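Local coordinates for protein DNA polymerase III, beta subunit (Thermotoga maritima, PDB 1VPK) that probably tethers DNA polymerase and other proteins to DNA and makes replication processive, as a ring-shaped head-to-tail homodimer that encircles the duplex, at residues 353-361 with 370-378; 267-278 with 292-303. One frame throughout, in Å; residues are numbered along the deposited sequence.

Contact 1. Residues 353-361 with 370-378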
loop_
_atom_site.group_PDB
_atom_site.type_symbol
_atom_site.label_atom_id
_atom_site.label_comp_id
_atom_site.label_asym_id
_atom_site.label_seq_id
_atom_site.Cartn_x
_atom_site.Cartn_y
_atom_site.Cartn_z
ATOM N N ASP A 353 -31.154 -16.685 -16.153
ATOM C CA ASP A 353 -32.275 -15.994 -15.499
ATOM C C ASP A 353 -31.708 -15.063 -14.442
ATOM O O ASP A 353 -30.551 -15.192 -14.066
ATOM C CB ASP A 353 -33.135 -16.984 -14.685
ATOM C CG ASP A 353 -33.902 -17.899 -15.523
ATOM O OD1 ASP A 353 -34.243 -17.506 -16.670
ATOM O OD2 ASP A 353 -34.179 -19.009 -15.044
ATOM N N SER A 354 -32.551 -14.186 -13.922
ATOM C CA SER A 354 -32.164 -13.241 -12.857
ATOM C C SER A 354 -31.747 -13.991 -11.585
ATOM O O SER A 354 -31.042 -13.450 -10.747
ATOM C CB SER A 354 -33.318 -12.258 -12.562
ATOM O OG SER A 354 -34.387 -12.874 -11.836
ATOM N N THR A 355 -32.165 -15.243 -11.470
ATOM C CA THR A 355 -31.925 -16.068 -10.271
ATOM C C THR A 355 -30.878 -17.164 -10.466
ATOM O O THR A 355 -30.624 -17.918 -9.557
ATOM C CB THR A 355 -33.235 -16.681 -9.783
ATOM O OG1 THR A 355 -33.812 -17.467 -10.821
ATOM C CG2 THR A 355 -34.195 -15.556 -9.447
ATOM N N SER A 356 -30.219 -17.179 -11.631
ATOM C CA SER A 356 -29.271 -18.231 -11.976
ATOM C C SER A 356 -27.838 -17.696 -11.993
ATOM O O SER A 356 -27.630 -16.486 -12.223
ATOM C CB SER A 356 -29.650 -18.768 -13.346
ATOM O OG SER A 356 -30.953 -19.313 -13.291
ATOM N N PRO A 357 -26.840 -18.575 -11.768
ATOM C CA PRO A 357 -25.449 -18.140 -11.859
ATOM C C PRO A 357 -25.126 -17.528 -13.222
ATOM O O PRO A 357 -25.787 -17.833 -14.236
ATOM C CB PRO A 357 -24.651 -19.441 -11.693
ATOM C CG PRO A 357 -25.581 -20.382 -10.984
ATOM C CD PRO A 357 -26.966 -20.002 -11.401
ATOM N N CYS A 358 -24.108 -16.701 -13.238
ATOM C CA CYS A 358 -23.525 -16.203 -14.478
ATOM C C CYS A 358 -22.169 -16.882 -14.656
ATOM O O CYS A 358 -21.377 -16.981 -13.692
ATOM C CB CYS A 358 -23.342 -14.685 -14.364
ATOM S SG CYS A 358 -22.380 -13.948 -15.614
ATOM N N GLN A 359 -21.901 -17.335 -15.862
ATOM C CA GLN A 359 -20.588 -17.817 -16.237
ATOM C C GLN A 359 -19.843 -16.726 -16.979
ATOM O O GLN A 359 -20.346 -16.169 -17.952
ATOM C CB GLN A 359 -20.652 -19.090 -17.088
ATOM C CG GLN A 359 -19.271 -19.588 -17.468
ATOM C CD GLN A 359 -19.279 -20.876 -18.240
ATOM O OE1 GLN A 359 -19.773 -21.864 -17.763
ATOM N NE2 GLN A 359 -18.739 -20.853 -19.451
ATOM N N ILE A 360 -18.652 -16.403 -16.495
ATOM C CA ILE A 360 -17.732 -15.531 -17.171
ATOM C C ILE A 360 -16.490 -16.302 -17.665
ATOM O O ILE A 360 -15.827 -17.092 -16.918
ATOM C CB ILE A 360 -17.312 -14.364 -16.277
ATOM C CG1 ILE A 360 -18.546 -13.553 -15.854
ATOM C CG2 ILE A 360 -16.313 -13.479 -17.024
ATOM C CD1 ILE A 360 -18.278 -12.565 -14.774
ATOM N N ASN A 361 -16.156 -16.072 -18.928
ATOM C CA ASN A 361 -14.955 -16.685 -19.469
ATOM C C ASN A 361 -14.219 -15.778 -20.436
ATOM O O ASN A 361 -14.808 -14.881 -20.995
ATOM C CB ASN A 361 -15.320 -18.028 -20.121
ATOM C CG ASN A 361 -16.465 -17.934 -21.042
ATOM O OD1 ASN A 361 -17.622 -18.193 -20.650
ATOM N ND2 ASN A 361 -16.170 -17.642 -22.313
ATOM N N TYR A 370 -15.280 -18.920 -14.774
ATOM C CA TYR A 370 -15.668 -18.308 -13.506
ATOM C C TYR A 370 -17.156 -18.290 -13.400
ATOM O O TYR A 370 -17.801 -18.042 -14.363
ATOM C CB TYR A 370 -15.101 -16.875 -13.391
ATOM C CG TYR A 370 -13.608 -16.931 -13.511
ATOM C CD1 TYR A 370 -12.819 -17.179 -12.401
ATOM C CD2 TYR A 370 -12.977 -16.812 -14.760
ATOM C CE1 TYR A 370 -11.403 -17.284 -12.524
ATOM C CE2 TYR A 370 -11.580 -16.899 -14.881
ATOM C CZ TYR A 370 -10.819 -17.149 -13.773
ATOM O OH TYR A 370 -9.465 -17.229 -13.856
ATOM N N ILE A 371 -17.682 -18.515 -12.203
ATOM C CA ILE A 371 -19.129 -18.466 -11.921
ATOM C C ILE A 371 -19.321 -17.418 -10.805
ATOM O O ILE A 371 -18.515 -17.373 -9.834
ATOM C CB ILE A 371 -19.672 -19.842 -11.416
ATOM C CG1 ILE A 371 -19.388 -20.971 -12.435
ATOM C CG2 ILE A 371 -21.162 -19.742 -11.055
ATOM C CD1 ILE A 371 -20.201 -20.890 -13.659
ATOM N N VAL A 372 -20.295 -16.521 -10.992
ATOM C CA VAL A 372 -20.731 -15.584 -9.956
ATOM C C VAL A 372 -22.249 -15.753 -9.777
ATOM O O VAL A 372 -22.997 -15.793 -10.746
ATOM C CB VAL A 372 -20.377 -14.113 -10.310
ATOM C CG1 VAL A 372 -20.613 -13.194 -9.107
ATOM C CG2 VAL A 372 -18.903 -13.971 -10.703
ATOM N N MET A 373 -22.697 -15.891 -8.534
ATOM C CA MET A 373 -24.099 -16.038 -8.214
ATOM C C MET A 373 -24.673 -14.628 -8.154
ATOM O O MET A 373 -23.982 -13.710 -7.717
ATOM C CB MET A 373 -24.242 -16.697 -6.840
ATOM C CG MET A 373 -23.553 -18.069 -6.721
ATOM S SD MET A 373 -24.165 -19.354 -7.844
ATOM C CE MET A 373 -25.937 -19.167 -7.530
ATOM N N PRO A 374 -25.934 -14.445 -8.572
ATOM C CA PRO A 374 -26.534 -13.138 -8.536
ATOM C C PRO A 374 -27.089 -12.792 -7.182
ATOM O O PRO A 374 -27.194 -13.657 -6.326
ATOM C CB PRO A 374 -27.674 -13.239 -9.537
ATOM C CG PRO A 374 -28.058 -14.621 -9.558
ATOM C CD PRO A 374 -26.871 -15.454 -9.107
ATOM N N ILE A 375 -27.459 -11.531 -7.013
ATOM C CA ILE A 375 -28.089 -11.067 -5.785
ATOM C C ILE A 375 -29.519 -10.636 -6.116
ATOM O O ILE A 375 -29.867 -10.366 -7.266
ATOM C CB ILE A 375 -27.285 -9.949 -5.063
ATOM C CG1 ILE A 375 -27.164 -8.688 -5.902
ATOM C CG2 ILE A 375 -25.857 -10.411 -4.712
ATOM C CD1 ILE A 375 -26.355 -7.618 -5.197
ATOM N N ARG A 376 -30.351 -10.605 -5.093
ATOM C CA ARG A 376 -31.764 -10.279 -5.263
ATOM C C ARG A 376 -31.921 -8.867 -5.796
ATOM O O ARG A 376 -31.164 -7.961 -5.425
ATOM C CB ARG A 376 -32.495 -10.459 -3.939
ATOM C CG ARG A 376 -32.410 -11.883 -3.431
ATOM N N LEU A 377 -32.856 -8.689 -6.724
ATOM C CA LEU A 377 -33.112 -7.385 -7.313
ATOM C C LEU A 377 -33.814 -6.460 -6.296
ATOM O O LEU A 377 -34.668 -6.916 -5.535
ATOM C CB LEU A 377 -33.933 -7.545 -8.599
ATOM C CG LEU A 377 -33.085 -8.144 -9.747
ATOM C CD1 LEU A 377 -33.917 -8.858 -10.810
ATOM C CD2 LEU A 377 -32.271 -7.068 -10.390
ATOM N N ALA A 378 -33.405 -5.189 -6.251
ATOM C CA ALA A 378 -34.057 -4.187 -5.394
ATOM C C ALA A 378 -35.314 -3.697 -6.106
ATOM O O ALA A 378 -36.073 -4.514 -6.653
ATOM C CB ALA A 378 -33.109 -3.007 -5.085
HETATM O O HOH W 1 -30.720 -10.689 -10.038
#

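Contact 2. Residues 267-278 with 292-303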
loop_
_atom_site.group_PDB
_atom_site.type_symbol
_atom_site.label_atom_id
_atom_site.label_comp_id
_atom_site.label_asym_id
_atom_site.label_seq_id
_atom_site.Cartn_x
_atom_site.Cartn_y
_atom_site.Cartn_z
ATOM N N VAL A 267 -23.258 -12.103 -23.574
ATOM C CA VAL A 267 -22.747 -10.771 -23.803
ATOM C C VAL A 267 -21.229 -10.862 -24.027
ATOM O O VAL A 267 -20.515 -11.518 -23.267
ATOM C CB VAL A 267 -23.037 -9.913 -22.584
ATOM C CG1 VAL A 267 -22.306 -8.669 -22.623
ATOM C CG2 VAL A 267 -24.523 -9.600 -22.482
ATOM N N VAL A 268 -20.758 -10.282 -25.122
ATOM C CA VAL A 268 -19.323 -10.142 -25.346
ATOM C C VAL A 268 -19.002 -8.687 -25.124
ATOM O O VAL A 268 -19.652 -7.798 -25.671
ATOM C CB VAL A 268 -18.907 -10.636 -26.745
ATOM C CG1 VAL A 268 -17.418 -10.401 -26.997
ATOM C CG2 VAL A 268 -19.244 -12.099 -26.893
ATOM N N VAL A 269 -17.980 -8.442 -24.318
ATOM C CA VAL A 269 -17.673 -7.097 -23.868
ATOM C C VAL A 269 -16.178 -7.019 -23.568
ATOM O O VAL A 269 -15.584 -7.996 -23.138
ATOM C CB VAL A 269 -18.540 -6.725 -22.630
ATOM C CG1 VAL A 269 -18.247 -7.610 -21.449
ATOM C CG2 VAL A 269 -18.371 -5.246 -22.239
ATOM N N SER A 270 -15.588 -5.849 -23.821
ATOM C CA SER A 270 -14.178 -5.576 -23.524
ATOM C C SER A 270 -13.914 -5.725 -22.012
ATOM O O SER A 270 -14.684 -5.255 -21.195
ATOM C CB SER A 270 -13.772 -4.169 -24.035
ATOM O OG SER A 270 -12.724 -3.668 -23.240
ATOM N N ARG A 271 -12.849 -6.433 -21.649
ATOM C CA ARG A 271 -12.478 -6.575 -20.236
ATOM C C ARG A 271 -12.126 -5.209 -19.584
ATOM O O ARG A 271 -12.582 -4.907 -18.494
ATOM C CB ARG A 271 -11.300 -7.547 -20.123
ATOM C CG ARG A 271 -10.942 -7.972 -18.696
ATOM C CD ARG A 271 -9.899 -9.044 -18.734
ATOM N NE ARG A 271 -8.637 -8.523 -19.246
ATOM C CZ ARG A 271 -7.666 -7.990 -18.521
ATOM N NH1 ARG A 271 -7.738 -7.928 -17.193
ATOM N NH2 ARG A 271 -6.571 -7.555 -19.145
ATOM N N LYS A 272 -11.306 -4.410 -20.257
ATOM C CA LYS A 272 -11.013 -3.023 -19.830
ATOM C C LYS A 272 -12.280 -2.164 -19.698
ATOM O O LYS A 272 -12.437 -1.477 -18.703
ATOM C CB LYS A 272 -10.081 -2.363 -20.839
ATOM C CG LYS A 272 -9.670 -0.923 -20.561
ATOM C CD LYS A 272 -8.878 -0.367 -21.718
ATOM C CE LYS A 272 -8.215 0.960 -21.378
ATOM N NZ LYS A 272 -7.098 0.799 -20.378
ATOM N N GLU A 273 -13.166 -2.240 -20.683
ATOM C CA GLU A 273 -14.462 -1.486 -20.746
ATOM C C GLU A 273 -15.389 -1.782 -19.564
ATOM O O GLU A 273 -15.873 -0.885 -18.862
ATOM C CB GLU A 273 -15.168 -1.847 -22.092
ATOM C CG GLU A 273 -16.643 -1.495 -22.278
ATOM C CD GLU A 273 -17.253 -1.896 -23.684
ATOM O OE1 GLU A 273 -16.844 -2.893 -24.380
ATOM O OE2 GLU A 273 -18.230 -1.187 -24.051
ATOM N N LEU A 274 -15.575 -3.053 -19.290
ATOM C CA LEU A 274 -16.367 -3.454 -18.140
ATOM C C LEU A 274 -15.688 -3.135 -16.811
ATOM O O LEU A 274 -16.367 -2.739 -15.863
ATOM C CB LEU A 274 -16.644 -4.930 -18.226
ATOM C CG LEU A 274 -17.560 -5.510 -17.146
ATOM C CD1 LEU A 274 -18.896 -4.829 -17.134
ATOM C CD2 LEU A 274 -17.712 -7.001 -17.395
ATOM N N ARG A 275 -14.385 -3.385 -16.698
ATOM C CA ARG A 275 -13.627 -3.008 -15.480
ATOM C C ARG A 275 -13.790 -1.524 -15.169
ATOM O O ARG A 275 -14.044 -1.136 -14.029
ATOM C CB ARG A 275 -12.146 -3.374 -15.649
ATOM C CG ARG A 275 -11.205 -3.070 -14.469
ATOM C CD ARG A 275 -9.740 -2.677 -14.933
ATOM N NE ARG A 275 -9.238 -3.600 -15.973
ATOM C CZ ARG A 275 -8.370 -3.309 -16.952
ATOM N NH1 ARG A 275 -7.828 -2.096 -17.058
ATOM N NH2 ARG A 275 -8.048 -4.260 -17.839
ATOM N N GLU A 276 -13.695 -0.683 -16.189
ATOM C CA GLU A 276 -13.835 0.743 -15.986
ATOM C C GLU A 276 -15.263 1.130 -15.591
ATOM O O GLU A 276 -15.498 2.019 -14.780
ATOM C CB GLU A 276 -13.348 1.496 -17.235
ATOM C CG GLU A 276 -11.849 1.486 -17.377
ATOM C CD GLU A 276 -11.333 2.057 -18.718
ATOM O OE1 GLU A 276 -12.120 2.401 -19.642
ATOM O OE2 GLU A 276 -10.093 2.116 -18.854
ATOM N N SER A 277 -16.233 0.462 -16.173
ATOM C CA SER A 277 -17.648 0.691 -15.854
ATOM C C SER A 277 -17.921 0.257 -14.440
ATOM O O SER A 277 -18.596 0.974 -13.692
ATOM C CB SER A 277 -18.544 -0.092 -16.829
ATOM O OG SER A 277 -19.914 0.208 -16.627
ATOM N N LEU A 278 -17.410 -0.928 -14.063
ATOM C CA LEU A 278 -17.555 -1.392 -12.663
ATOM C C LEU A 278 -16.951 -0.404 -11.670
ATOM O O LEU A 278 -17.575 -0.047 -10.659
ATOM C CB LEU A 278 -16.958 -2.802 -12.495
ATOM C CG LEU A 278 -17.888 -3.834 -13.138
ATOM C CD1 LEU A 278 -17.191 -5.148 -13.392
ATOM C CD2 LEU A 278 -19.170 -4.068 -12.324
ATOM N N VAL A 292 -24.688 -4.011 -8.209
ATOM C CA VAL A 292 -24.863 -3.434 -9.520
ATOM C C VAL A 292 -25.937 -4.261 -10.223
ATOM O O VAL A 292 -25.891 -5.479 -10.195
ATOM C CB VAL A 292 -23.556 -3.396 -10.339
ATOM C CG1 VAL A 292 -22.878 -4.802 -10.465
ATOM C CG2 VAL A 292 -23.780 -2.822 -11.781
ATOM N N LYS A 293 -26.919 -3.570 -10.785
ATOM C CA LYS A 293 -27.934 -4.139 -11.674
ATOM C C LYS A 293 -27.494 -3.946 -13.121
ATOM O O LYS A 293 -27.172 -2.814 -13.553
ATOM C CB LYS A 293 -29.262 -3.429 -11.438
ATOM C CG LYS A 293 -30.413 -3.974 -12.256
ATOM C CD LYS A 293 -31.727 -3.311 -11.893
ATOM C CE LYS A 293 -31.701 -1.842 -12.261
ATOM N NZ LYS A 293 -33.082 -1.258 -12.250
ATOM N N PHE A 294 -27.439 -5.070 -13.845
ATOM C CA PHE A 294 -27.193 -5.094 -15.272
ATOM C C PHE A 294 -28.533 -5.151 -15.958
ATOM O O PHE A 294 -29.341 -6.023 -15.641
ATOM C CB PHE A 294 -26.385 -6.327 -15.673
ATOM C CG PHE A 294 -24.960 -6.294 -15.211
ATOM C CD1 PHE A 294 -24.643 -6.466 -13.907
ATOM C CD2 PHE A 294 -23.936 -6.092 -16.084
ATOM C CE1 PHE A 294 -23.340 -6.420 -13.491
ATOM C CE2 PHE A 294 -22.640 -6.062 -15.655
ATOM C CZ PHE A 294 -22.357 -6.243 -14.377
ATOM N N GLU A 295 -28.763 -4.190 -16.852
ATOM C CA GLU A 295 -29.900 -4.138 -17.760
ATOM C C GLU A 295 -29.303 -4.388 -19.142
ATOM O O GLU A 295 -28.702 -3.503 -19.783
ATOM C CB GLU A 295 -30.592 -2.785 -17.681
ATOM C CG GLU A 295 -31.143 -2.496 -16.312
ATOM C CD GLU A 295 -31.563 -1.058 -16.138
ATOM O OE1 GLU A 295 -31.361 -0.233 -17.034
ATOM O OE2 GLU A 295 -32.123 -0.747 -15.086
ATOM N N ILE A 296 -29.447 -5.624 -19.574
ATOM C CA ILE A 296 -28.908 -6.069 -20.825
ATOM C C ILE A 296 -29.964 -5.955 -21.939
ATOM O O ILE A 296 -31.063 -6.491 -21.842
ATOM C CB ILE A 296 -28.418 -7.508 -20.687
ATOM C CG1 ILE A 296 -27.395 -7.617 -19.577
ATOM C CG2 ILE A 296 -27.839 -7.971 -22.018
ATOM C CD1 ILE A 296 -27.217 -8.981 -19.085
ATOM N N GLU A 297 -29.621 -5.194 -22.969
ATOM C CA GLU A 297 -30.471 -4.906 -24.094
ATOM C C GLU A 297 -29.695 -5.325 -25.333
ATOM O O GLU A 297 -28.602 -5.905 -25.237
ATOM C CB GLU A 297 -30.799 -3.413 -24.156
ATOM C CG GLU A 297 -31.439 -2.882 -22.860
ATOM C CD GLU A 297 -31.513 -1.347 -22.786
ATOM O OE1 GLU A 297 -31.310 -0.670 -23.837
ATOM O OE2 GLU A 297 -31.795 -0.828 -21.667
ATOM N N GLU A 298 -30.242 -5.024 -26.503
ATOM C CA GLU A 298 -29.744 -5.649 -27.697
ATOM C C GLU A 298 -28.295 -5.304 -28.042
ATOM O O GLU A 298 -27.541 -6.200 -28.457
ATOM C CB GLU A 298 -30.683 -5.378 -28.869
ATOM C CG GLU A 298 -30.438 -6.345 -30.105
ATOM C CD GLU A 298 -29.822 -7.754 -29.765
ATOM O OE1 GLU A 298 -30.462 -8.575 -29.053
ATOM O OE2 GLU A 298 -28.679 -8.023 -30.248
ATOM N N ASN A 299 -27.920 -4.039 -27.859
ATOM C CA ASN A 299 -26.601 -3.505 -28.240
ATOM C C ASN A 299 -25.772 -2.917 -27.085
ATOM O O ASN A 299 -24.623 -2.520 -27.287
ATOM C CB ASN A 299 -26.816 -2.339 -29.238
ATOM C CG ASN A 299 -27.265 -2.815 -30.587
ATOM O OD1 ASN A 299 -28.338 -2.472 -31.054
ATOM N ND2 ASN A 299 -26.457 -3.648 -31.208
ATOM N N VAL A 300 -26.399 -2.762 -25.932
ATOM C CA VAL A 300 -25.787 -2.121 -24.785
ATOM C C VAL A 300 -26.241 -2.823 -23.535
ATOM O O VAL A 300 -27.255 -3.543 -23.507
ATOM C CB VAL A 300 -26.142 -0.578 -24.656
ATOM C CG1 VAL A 300 -25.641 0.194 -25.833
ATOM C CG2 VAL A 300 -27.629 -0.352 -24.538
ATOM N N MET A 301 -25.488 -2.574 -22.487
ATOM C CA MET A 301 -25.792 -3.041 -21.180
ATOM C C MET A 301 -25.664 -1.814 -20.301
ATOM O O MET A 301 -24.664 -1.115 -20.409
ATOM C CB MET A 301 -24.742 -4.100 -20.859
ATOM C CG MET A 301 -24.882 -4.779 -19.625
ATOM S SD MET A 301 -23.769 -6.202 -19.516
ATOM C CE MET A 301 -22.129 -5.546 -19.600
ATOM N N ARG A 302 -26.677 -1.508 -19.490
ATOM C CA ARG A 302 -26.576 -0.432 -18.498
ATOM C C ARG A 302 -26.256 -1.024 -17.140
ATOM O O ARG A 302 -26.868 -2.022 -16.740
ATOM C CB ARG A 302 -27.885 0.355 -18.395
ATOM C CG ARG A 302 -28.397 0.975 -19.732
ATOM C CD ARG A 302 -29.843 1.456 -19.585
ATOM N NE ARG A 302 -29.940 2.875 -19.245
ATOM C CZ ARG A 302 -30.818 3.427 -18.392
ATOM N NH1 ARG A 302 -31.685 2.689 -17.697
ATOM N NH2 ARG A 302 -30.800 4.745 -18.178
ATOM N N LEU A 303 -25.303 -0.424 -16.433
ATOM C CA LEU A 303 -24.959 -0.831 -15.089
ATOM C C LEU A 303 -25.515 0.231 -14.142
ATOM O O LEU A 303 -25.248 1.413 -14.319
ATOM C CB LEU A 303 -23.436 -0.967 -14.860
ATOM C CG LEU A 303 -22.494 -1.856 -15.686
ATOM C CD1 LEU A 303 -21.421 -2.505 -14.876
ATOM C CD2 LEU A 303 -23.209 -2.847 -16.521
#

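Contact 1. Residues 353-361 with 370-378
Ile360 N donates to Tyr370 O over 2.8 Å, and Gln359 CA lies 3.4 Å from the same oxygen in a CA-H...O contact. Tyr370 N returns a bond to Ile360 O. Two residues on, Cys358 and Val372 exchange a second pair of bonds, of which Cys358 N to Val372 O is practically straight (179°). Between them, Gln359 and Ile371 form a non-hydrogen-bonded pair, their backbone bonds going outward to neighbouring strands: Ile371 lays CD1 on Gln359 CB at 3.9 Å and sets CG2 against Pro357 CB at 3.6 Å. With CG anti to the backbone N (chi1 -180°), the extended Gln359 chain carries NE2 to Asn361 OD1, 3.1 Å away, approaching from above that carbonyl plane. Cut back to an alanine, this position would probably leave Asn361 OD1 without its amide donor and Ile371 CD1 without CG beside it. The pairing is the antiparallel hairpin 358-362/368-372 of the C-terminal domain. Strand 346-351 flanks one arm and strand 187-194 the other, so the sheet continues into the central domain. Ile360, Tyr370 and Val372 share the face covered by helix 332-341, and Tyr370 OH bonds to Lys152 O. Past the strands, Met373 bends at chi2 and chi3 to draw its thioether alongside the Pro357 ring, Met373 SD lying 3.6 Å from Pro357 CG. The type I turn from Asp353 to Ser356 turns carbonyls to Pro374, whose CG sits 3.3 Å from Ser356 O. A water donates to Ser354 O and Ile375 O, 2.9 Å from each.

Contact 2. Residues 267-278 with 292-303
Leu303 fits against Ser277, Leu278 and Leu274 where the first helix of the C-terminal domain lies on a beta hairpin. Helix 271-278 runs along strand 300-303 at 26°, their axes 10.2 Å apart, in the helix-on-sheet layering of the beta processivity-factor fold. From the backbone outward, Leu303 CB comes first to Ser277 OG at 4.1 Å, and CG settles closer to that hydroxyl, at 3.4 Å. Its branch CD1 then pushes between the helix side chains, reaching Leu278 CD2 at 3.7 Å and Leu274 CD1 beyond. The other branch, CD2, turns back to the Phe294 ring of its own hairpin, near that ring's CD2. Ser277 OG is thus sheltered by hydrocarbon on this side, yet hydrogen-bonds with Asp315 OD2 on strand 311-318. Leu274 stands with CG anti to the backbone N (chi1 -176°), which carries the isobutyl group toward the hairpin. There CD1 meets the Phe294 ring at its edge, 4.2 Å from CE2; the Leu274 and Met301 side chains cross at about a right angle, Leu274 CD1 4.1 Å from Met301 CE. One turn later Leu278 CD2 also approaches Val292 CG1. Nearer the turn of the hairpin, strand 267-270 takes over from the helix: Val267 and Ile296 meet tip to tip, Val267 CG2 to Ile296 CG2 at 3.7 Å. Met301 SD lies close to the other methyl, Val267 CG1. No hydrogen bond joins the segments. The helix start is fixed by a capping box, in which Ser270 OG accepts from Glu273 N at 3.0 Å and Glu273 OE1 accepts from Ser270 N.

Overall arrangement
Contacts 1 and 2 lie in the same C-terminal domain, their centres 14 Å apart. Contact 2 closes along the chain before contact 1 opens. Strand 265-270 and the hairpin of contact 1 belong to one antiparallel sheet, separated there by strand 346-351, whereas hairpin 292-303 belongs to a second sheet. Two phenylalanines tie the layers together: Phe351 touches Cys358 and Ile296, and Phe330 packs on Cys358 and Val372 while its backbone bonds to Val292. Helix 332-341 receives side chains from both contacts. Directly, they meet where Leu377 CD2 packs on Lys293 CG at 4.1 Å. Neither is touched by the second subunit of the ring.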